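Local coordinates for protein enoyl-CoA hydratase/carnithine racemase (Thermus thermophilus JL-18, PDB 6SL9) that acts as PaaG, a crotonase-family isomerase that probably forms oxepin-CoA during the bacterial breakdown of phenylacetic acid, at residues Leu53-Gly58 and Ala101-Ala106; Leu121-Ala126 and Glu184-Glu189; Phe132-Leu137 and Leu161-Leu166. All coordinates share one frame; numbering follows the deposited sequence.

Interaction 1. Residues Leu53-Gly58 and Ala101-Ala106; sequences LLTGAG and AVNGVA
T55 and N103 bring their polar ends to the seam between two neighbouring parallel strands, their side chains crossing at about a right angle. The threonine lies closer to the strand body: chi1 of -161° swings OG1 away from the backbone N and across to the neighbouring strand, where T55 OG1 donates to A101 O at 2.7 Å, tilted somewhat out of the carbonyl plane. One residue back, the backbone makes a straight bond from A101 N to L54 O, 2.9 Å long. On the same face of the sheet as T55, the A101 methyl packs against the threonine, its CB 3.7 Å from T55 OG1, and L53 CD1 lies 4.2 Å from A101 CB. M187 and A190 of helix 186-197 cover this apolar side.

N103 takes over where strand 98-102 ends. Its CG sits between the backbone N and the carbonyl carbon (chi1 58°), which drops the amide over the other strand's exit. There N103 OD1 accepts from G56 N at 3.1 Å, a bent bond in which the donor stands above the amide plane, 47° out of it. G56 has no side chain, and a CB there would come close against OD1. The other end of the amide, ND2, donates to A60 O, so the group is held from both its oxygen and its nitrogen. With an alanine here, G56 N and A60 O would probably lose their shared mate, leaving the turn after strand 51-56 less firmly tied to the 103-104 loop.

Parallel strands joined through a helical crossover, here helix 77-93, form the core of the crotonase fold. In relatives, the loop following the equivalent of strand 51-56 contributes to the oxyanion hole, so the N103 amide probably lies near the active-site region.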
loop_
_atom_site.group_PDB
_atom_site.type_symbol
_atom_site.label_atom_id
_atom_site.label_comp_id
_atom_site.label_asym_id
_atom_site.label_seq_id
_atom_site.Cartn_x
_atom_site.Cartn_y
_atom_site.Cartn_z
ATOM N N LEU A 53 15.552 6.725 -20.633
ATOM C CA LEU A 53 16.124 5.487 -20.076
ATOM C C LEU A 53 17.310 5.921 -19.203
ATOM O O LEU A 53 18.199 6.611 -19.721
ATOM C CB LEU A 53 16.597 4.559 -21.185
ATOM C CG LEU A 53 17.335 3.275 -20.793
ATOM C CD1 LEU A 53 16.577 2.422 -19.823
ATOM C CD2 LEU A 53 17.662 2.503 -22.073
ATOM N N LEU A 54 17.373 5.483 -17.947
ATOM C CA LEU A 54 18.449 5.826 -17.008
ATOM C C LEU A 54 19.153 4.545 -16.601
ATOM O O LEU A 54 18.493 3.583 -16.176
ATOM C CB LEU A 54 17.819 6.542 -15.795
ATOM C CG LEU A 54 18.817 6.906 -14.679
ATOM C CD1 LEU A 54 19.858 7.917 -15.156
ATOM C CD2 LEU A 54 18.029 7.471 -13.505
ATOM N N THR A 55 20.472 4.580 -16.664
ATOM C CA THR A 55 21.321 3.451 -16.254
ATOM C C THR A 55 22.638 3.982 -15.691
ATOM O O THR A 55 22.855 5.189 -15.686
ATOM C CB THR A 55 21.491 2.491 -17.429
ATOM O OG1 THR A 55 21.923 1.226 -16.909
ATOM C CG2 THR A 55 22.450 2.983 -18.489
ATOM N N GLY A 56 23.499 3.071 -15.248
ATOM C CA GLY A 56 24.825 3.434 -14.739
ATOM C C GLY A 56 25.932 2.858 -15.600
ATOM O O GLY A 56 25.800 1.796 -16.207
ATOM N N ALA A 57 27.066 3.525 -15.567
ATOM C CA ALA A 57 28.303 3.023 -16.183
ATOM C C ALA A 57 29.054 2.124 -15.219
ATOM O O ALA A 57 29.058 2.380 -14.051
ATOM C CB ALA A 57 29.200 4.165 -16.578
ATOM N N GLY A 58 29.781 1.174 -15.766
ATOM C CA GLY A 58 30.655 0.364 -14.921
ATOM C C GLY A 58 29.895 -0.678 -14.129
ATOM O O GLY A 58 28.778 -1.108 -14.535
ATOM N N ALA A 101 17.292 0.961 -15.902
ATOM C CA ALA A 101 18.024 -0.303 -16.102
ATOM C C ALA A 101 19.092 -0.373 -15.013
ATOM O O ALA A 101 20.114 0.318 -15.075
ATOM C CB ALA A 101 18.607 -0.357 -17.470
ATOM N N VAL A 102 18.834 -1.195 -13.991
ATOM C CA VAL A 102 19.727 -1.335 -12.824
ATOM C C VAL A 102 20.809 -2.383 -13.141
ATOM O O VAL A 102 20.546 -3.578 -13.109
ATOM C CB VAL A 102 18.983 -1.633 -11.530
ATOM C CG1 VAL A 102 19.933 -1.601 -10.356
ATOM C CG2 VAL A 102 17.853 -0.638 -11.282
ATOM N N ASN A 103 21.988 -1.898 -13.527
ATOM C CA ASN A 103 23.091 -2.723 -14.028
ATOM C C ASN A 103 23.972 -3.287 -12.940
ATOM O O ASN A 103 24.768 -4.189 -13.221
ATOM C CB ASN A 103 23.921 -1.916 -15.020
ATOM C CG ASN A 103 24.465 -0.661 -14.386
ATOM O OD1 ASN A 103 23.695 0.248 -14.052
ATOM N ND2 ASN A 103 25.780 -0.645 -14.147
ATOM N N GLY A 104 23.844 -2.813 -11.720
ATOM C CA GLY A 104 24.693 -3.263 -10.604
ATOM C C GLY A 104 24.158 -2.724 -9.303
ATOM O O GLY A 104 22.961 -2.514 -9.152
ATOM N N VAL A 105 25.027 -2.510 -8.350
ATOM C CA VAL A 105 24.558 -2.134 -7.010
ATOM C C VAL A 105 23.820 -0.798 -7.136
ATOM O O VAL A 105 24.272 0.191 -7.773
ATOM C CB VAL A 105 25.671 -2.034 -5.973
ATOM C CG1 VAL A 105 26.757 -1.093 -6.360
ATOM C CG2 VAL A 105 25.114 -1.666 -4.625
ATOM N N ALA A 106 22.688 -0.752 -6.420
ATOM C CA ALA A 106 21.892 0.462 -6.185
ATOM C C ALA A 106 21.754 0.571 -4.664
ATOM O O ALA A 106 21.020 -0.209 -4.041
ATOM C CB ALA A 106 20.552 0.401 -6.854
#

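Interaction 2. Residues Leu121-Ala126 and Glu184-Glu189; sequences LAAVGA and EKLMEE
L186 holds CG anti to its backbone N (chi1 171°), which sends its forked end off the helix start onto strand 119-123, while L121, whose CB already points at the helix, has CG anti to its carbonyl carbon (chi1 -63°), carrying its branches on toward E189. The two branches of L186 divide the strand between them. L186 CD1 lies 3.8 Å from L121 CB and also rests on the peptide after A122, 3.9 Å from A122 C. L186 CD2 is taken up further along, 4.0 Å from A123 CB. Toward the next helical turn, L121 CD2 meets E189 CB at 4.2 Å. The contact is thus apolar, without a hydrogen bond across it; the carboxylate of E189 instead forms a salt bridge with R179. The strand ends in a type II turn that starts at the packed A123 and runs to A126, closed by A126 N to A123 O, with G125 at the position of positive phi.

Helix 186-197 lies across several strands: L186 also touches A101 and V181, and M187 reaches on to L53 and T55, so its first turn covers strands 51-56, 98-102, 119-123 and 179-181.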
loop_
_atom_site.group_PDB
_atom_site.type_symbol
_atom_site.label_atom_id
_atom_site.label_comp_id
_atom_site.label_asym_id
_atom_site.label_seq_id
_atom_site.Cartn_x
_atom_site.Cartn_y
_atom_site.Cartn_z
ATOM N N LEU A 121 13.981 -2.430 -14.711
ATOM C CA LEU A 121 14.608 -3.723 -15.024
ATOM C C LEU A 121 15.915 -3.805 -14.268
ATOM O O LEU A 121 16.576 -2.783 -14.028
ATOM C CB LEU A 121 14.924 -3.839 -16.524
ATOM C CG LEU A 121 13.773 -3.822 -17.500
ATOM C CD1 LEU A 121 13.347 -2.402 -17.768
ATOM C CD2 LEU A 121 14.162 -4.449 -18.810
ATOM N N ALA A 122 16.296 -5.017 -13.896
ATOM C CA ALA A 122 17.594 -5.243 -13.264
ATOM C C ALA A 122 18.338 -6.341 -14.000
ATOM O O ALA A 122 17.717 -7.345 -14.458
ATOM C CB ALA A 122 17.409 -5.687 -11.838
ATOM N N ALA A 123 19.660 -6.215 -14.075
ATOM C CA ALA A 123 20.537 -7.306 -14.481
ATOM C C ALA A 123 20.569 -8.357 -13.398
ATOM O O ALA A 123 20.633 -8.030 -12.220
ATOM C CB ALA A 123 21.940 -6.810 -14.699
ATOM N N VAL A 124 20.736 -9.587 -13.830
ATOM C CA VAL A 124 21.195 -10.656 -12.928
ATOM C C VAL A 124 22.522 -10.132 -12.358
ATOM O O VAL A 124 23.425 -9.730 -13.152
ATOM C CB VAL A 124 21.358 -11.970 -13.725
ATOM C CG1 VAL A 124 22.086 -12.996 -12.885
ATOM C CG2 VAL A 124 20.041 -12.535 -14.244
ATOM N N GLY A 125 22.668 -10.192 -11.065
ATOM C CA GLY A 125 23.876 -9.716 -10.400
ATOM C C GLY A 125 23.693 -8.384 -9.769
ATOM O O GLY A 125 24.531 -8.041 -8.945
ATOM N N ALA A 126 22.703 -7.600 -10.219
ATOM C CA ALA A 126 22.471 -6.284 -9.606
ATOM C C ALA A 126 21.978 -6.497 -8.175
ATOM O O ALA A 126 21.521 -7.578 -7.837
ATOM C CB ALA A 126 21.492 -5.467 -10.412
ATOM N N GLU A 184 24.247 -9.153 -19.942
ATOM C CA GLU A 184 24.652 -8.831 -21.342
ATOM C C GLU A 184 23.449 -8.372 -22.178
ATOM O O GLU A 184 23.655 -7.823 -23.247
ATOM C CB GLU A 184 25.350 -10.031 -21.956
ATOM C CG GLU A 184 24.383 -11.172 -22.187
ATOM C CD GLU A 184 24.812 -12.583 -21.857
ATOM O OE1 GLU A 184 25.994 -12.953 -22.206
ATOM O OE2 GLU A 184 23.929 -13.336 -21.279
ATOM N N LYS A 185 22.216 -8.602 -21.715
ATOM C CA LYS A 185 20.966 -8.272 -22.448
ATOM C C LYS A 185 20.207 -7.102 -21.819
ATOM O O LYS A 185 19.211 -6.640 -22.386
ATOM C CB LYS A 185 20.085 -9.511 -22.472
ATOM C CG LYS A 185 20.662 -10.675 -23.281
ATOM C CD LYS A 185 20.712 -10.402 -24.751
ATOM C CE LYS A 185 20.773 -11.687 -25.549
ATOM N NZ LYS A 185 21.887 -11.652 -26.522
ATOM N N LEU A 186 20.657 -6.594 -20.675
ATOM C CA LEU A 186 19.865 -5.590 -19.933
ATOM C C LEU A 186 19.641 -4.372 -20.824
ATOM O O LEU A 186 18.490 -3.926 -20.887
ATOM C CB LEU A 186 20.583 -5.219 -18.639
ATOM C CG LEU A 186 19.943 -4.029 -17.908
ATOM C CD1 LEU A 186 18.561 -4.364 -17.391
ATOM C CD2 LEU A 186 20.788 -3.552 -16.759
ATOM N N MET A 187 20.674 -3.785 -21.400
ATOM C CA MET A 187 20.472 -2.537 -22.164
ATOM C C MET A 187 19.624 -2.785 -23.417
ATOM O O MET A 187 18.744 -1.967 -23.703
ATOM C CB MET A 187 21.794 -1.834 -22.472
ATOM C CG MET A 187 22.402 -1.198 -21.215
ATOM S SD MET A 187 21.303 0.026 -20.450
ATOM C CE MET A 187 21.353 1.283 -21.739
ATOM N N GLU A 188 19.803 -3.916 -24.094
ATOM C CA GLU A 188 18.956 -4.246 -25.269
ATOM C C GLU A 188 17.493 -4.311 -24.842
ATOM O O GLU A 188 16.624 -3.740 -25.511
ATOM C CB GLU A 188 19.457 -5.566 -25.878
ATOM C CG GLU A 188 18.748 -5.958 -27.167
ATOM C CD GLU A 188 18.986 -7.391 -27.633
ATOM O OE1 GLU A 188 18.174 -7.888 -28.455
ATOM O OE2 GLU A 188 19.959 -7.993 -27.183
ATOM N N GLU A 189 17.199 -4.998 -23.764
ATOM C CA GLU A 189 15.796 -5.174 -23.325
ATOM C C GLU A 189 15.257 -3.817 -22.835
ATOM O O GLU A 189 14.085 -3.500 -23.117
ATOM C CB GLU A 189 15.705 -6.294 -22.260
ATOM C CG GLU A 189 16.033 -7.663 -22.795
ATOM C CD GLU A 189 15.147 -8.823 -22.472
ATOM O OE1 GLU A 189 15.652 -9.963 -22.649
ATOM O OE2 GLU A 189 13.936 -8.620 -22.218
#

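Interaction 3. Residues Phe132-Leu137 and Leu161-Leu166; sequences FVRIGL and LLSPRL
The R134 guanidinium turns one face over S163 OG and has a water at its edge, in its plane. The hydroxyl approaches over that face, S163 OG lying 3.4 Å from R134 NE, at an angle too poor for a hydrogen bond; S163 OG is instead bonded to A131 N. At the edge, R134 NE donates to the water over 2.6 Å, and the water in turn donates a hydrogen bond to L162 O at 2.9 Å. R134 NH2 reaches S163 O at 2.8 Å, though the bond is bent and weak. The arginine gets there by running extended from CG to NE, so that its aliphatic part also passes alongside the serine.

V133 packs beside the serine. V133 CG1 lies 3.7 Å from S163 CB and equally far from L161 O, packing a methyl onto the last turn of helix 153-162. S163 is the first residue to leave helical backbone angles, with positive phi, and its carbonyl O is the atom that R134 NH2 meets.

In this crotonase-family subunit the contact fastens the loop after strand 127-129 to the connection from helix 153-162 to strand 166-167. These two strands are neighbours in the small three-stranded sheet, and L166 is hydrogen-bonded to F128 there.

The loop itself is wound tightly. F132 O accepts from I135 N at 3.1 Å and from L137 N at 3.0 Å, and G136 N, at a residue of positive phi, bonds to V133 O. The contact also faces a second subunit of the trimer: from the loop I135 O bonds to H240 of that chain and V133 packs on its Y205, while L161 of the helix rests against its D118.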
loop_
_atom_site.group_PDB
_atom_site.type_symbol
_atom_site.label_atom_id
_atom_site.label_comp_id
_atom_site.label_asym_id
_atom_site.label_seq_id
_atom_site.Cartn_x
_atom_site.Cartn_y
_atom_site.Cartn_z
ATOM N N PHE A 132 21.253 3.580 4.182
ATOM C CA PHE A 132 21.307 4.792 5.032
ATOM C C PHE A 132 21.530 4.416 6.500
ATOM O O PHE A 132 22.349 5.091 7.188
ATOM C CB PHE A 132 20.004 5.595 4.913
ATOM C CG PHE A 132 19.852 6.251 3.562
ATOM C CD1 PHE A 132 20.459 7.449 3.315
ATOM C CD2 PHE A 132 19.015 5.714 2.584
ATOM C CE1 PHE A 132 20.288 8.096 2.124
ATOM C CE2 PHE A 132 18.826 6.384 1.377
ATOM C CZ PHE A 132 19.474 7.554 1.172
ATOM N N VAL A 133 20.825 3.427 7.007
ATOM C CA VAL A 133 20.888 3.102 8.448
ATOM C C VAL A 133 22.296 2.661 8.853
ATOM O O VAL A 133 22.657 2.815 10.028
ATOM C CB VAL A 133 19.825 2.064 8.841
ATOM C CG1 VAL A 133 20.177 0.671 8.371
ATOM C CG2 VAL A 133 19.554 2.038 10.293
ATOM N N ARG A 134 23.086 2.114 7.909
ATOM C CA ARG A 134 24.421 1.613 8.241
ATOM C C ARG A 134 25.372 2.741 8.568
ATOM O O ARG A 134 26.355 2.513 9.253
ATOM C CB ARG A 134 24.986 0.774 7.112
ATOM C CG ARG A 134 24.203 -0.488 6.801
ATOM C CD ARG A 134 24.920 -1.320 5.785
ATOM N NE ARG A 134 24.232 -2.566 5.439
ATOM C CZ ARG A 134 24.568 -3.318 4.354
ATOM N NH1 ARG A 134 25.498 -2.906 3.512
ATOM N NH2 ARG A 134 23.994 -4.471 4.096
ATOM N N ILE A 135 25.040 3.967 8.170
ATOM C CA ILE A 135 25.823 5.161 8.587
ATOM C C ILE A 135 25.000 6.099 9.474
ATOM O O ILE A 135 25.372 7.255 9.700
ATOM C CB ILE A 135 26.475 5.859 7.396
ATOM C CG1 ILE A 135 25.473 6.425 6.396
ATOM C CG2 ILE A 135 27.477 4.946 6.714
ATOM C CD1 ILE A 135 26.068 7.337 5.323
ATOM N N GLY A 136 23.962 5.543 10.114
ATOM C CA GLY A 136 23.188 6.319 11.098
ATOM C C GLY A 136 22.263 7.378 10.508
ATOM O O GLY A 136 21.907 8.305 11.212
ATOM N N LEU A 137 21.842 7.165 9.253
ATOM C CA LEU A 137 20.959 8.130 8.576
ATOM C C LEU A 137 19.598 7.512 8.306
ATOM O O LEU A 137 19.405 6.314 8.447
ATOM C CB LEU A 137 21.646 8.587 7.291
ATOM C CG LEU A 137 22.906 9.448 7.432
ATOM C CD1 LEU A 137 23.338 9.957 6.059
ATOM C CD2 LEU A 137 22.711 10.649 8.370
ATOM N N LEU A 161 15.230 -0.792 8.252
ATOM C CA LEU A 161 15.809 -0.903 9.599
ATOM C C LEU A 161 16.987 -1.869 9.606
ATOM O O LEU A 161 17.968 -1.581 10.334
ATOM C CB LEU A 161 14.734 -1.291 10.615
ATOM C CG LEU A 161 13.590 -0.276 10.781
ATOM C CD1 LEU A 161 12.511 -0.873 11.669
ATOM C CD2 LEU A 161 14.048 1.074 11.304
ATOM N N LEU A 162 16.948 -2.929 8.810
ATOM C CA LEU A 162 18.034 -3.904 8.830
ATOM C C LEU A 162 18.986 -3.758 7.638
ATOM O O LEU A 162 20.026 -4.379 7.660
ATOM C CB LEU A 162 17.428 -5.306 8.875
ATOM C CG LEU A 162 16.568 -5.593 10.107
ATOM C CD1 LEU A 162 16.042 -7.014 10.070
ATOM C CD2 LEU A 162 17.349 -5.307 11.392
ATOM N N SER A 163 18.604 -3.035 6.585
ATOM C CA SER A 163 19.447 -2.820 5.385
ATOM C C SER A 163 20.068 -4.111 4.856
ATOM O O SER A 163 21.262 -4.137 4.591
ATOM C CB SER A 163 20.489 -1.747 5.640
ATOM O OG SER A 163 21.165 -1.360 4.466
ATOM N N PRO A 164 19.287 -5.167 4.600
ATOM C CA PRO A 164 19.806 -6.314 3.879
ATOM C C PRO A 164 20.164 -5.927 2.447
ATOM O O PRO A 164 19.614 -4.984 1.876
ATOM C CB PRO A 164 18.627 -7.292 3.894
ATOM C CG PRO A 164 17.430 -6.395 3.910
ATOM C CD PRO A 164 17.834 -5.288 4.845
ATOM N N ARG A 165 21.053 -6.697 1.862
ATOM C CA ARG A 165 21.354 -6.608 0.431
ATOM C C ARG A 165 20.388 -7.533 -0.269
ATOM O O ARG A 165 20.354 -8.716 0.024
ATOM C CB ARG A 165 22.772 -7.104 0.157
ATOM C CG ARG A 165 23.065 -7.216 -1.339
ATOM C CD ARG A 165 24.299 -8.063 -1.510
ATOM N NE ARG A 165 24.684 -8.156 -2.905
ATOM C CZ ARG A 165 24.206 -9.013 -3.811
ATOM N NH1 ARG A 165 24.704 -9.012 -5.042
ATOM N NH2 ARG A 165 23.202 -9.828 -3.521
ATOM N N LEU A 166 19.642 -7.005 -1.204
ATOM C CA LEU A 166 18.697 -7.787 -2.002
ATOM C C LEU A 166 19.276 -8.081 -3.380
ATOM O O LEU A 166 19.729 -7.184 -4.081
ATOM C CB LEU A 166 17.415 -7.006 -2.174
ATOM C CG LEU A 166 16.780 -6.489 -0.909
ATOM C CD1 LEU A 166 15.532 -5.737 -1.231
ATOM C CD2 LEU A 166 16.470 -7.625 -0.024
HETATM O O HOH W 1 22.830 -3.768 7.282
#

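Overall arrangement
From the N terminus, interaction 1 comes first: after strand 51-56 the chain makes a 42-residue excursion that includes helix 77-93 and is met again at 101-106. Interaction 2 opens after it, at 121-126, and closes only at 184-189. Interaction 3 falls wholly within that span, its own 23-residue loop running through helix 143-151 into helix 153-162. Interactions 1 and 2 share the main sheet, where V102 probably bonds to L121 and A123 on the neighbouring strand. Interaction 3 stands apart, its centre about 20 Å from that of interaction 1, by the small sheet and subunit interface; G125 packing against R165 links it to interaction 2.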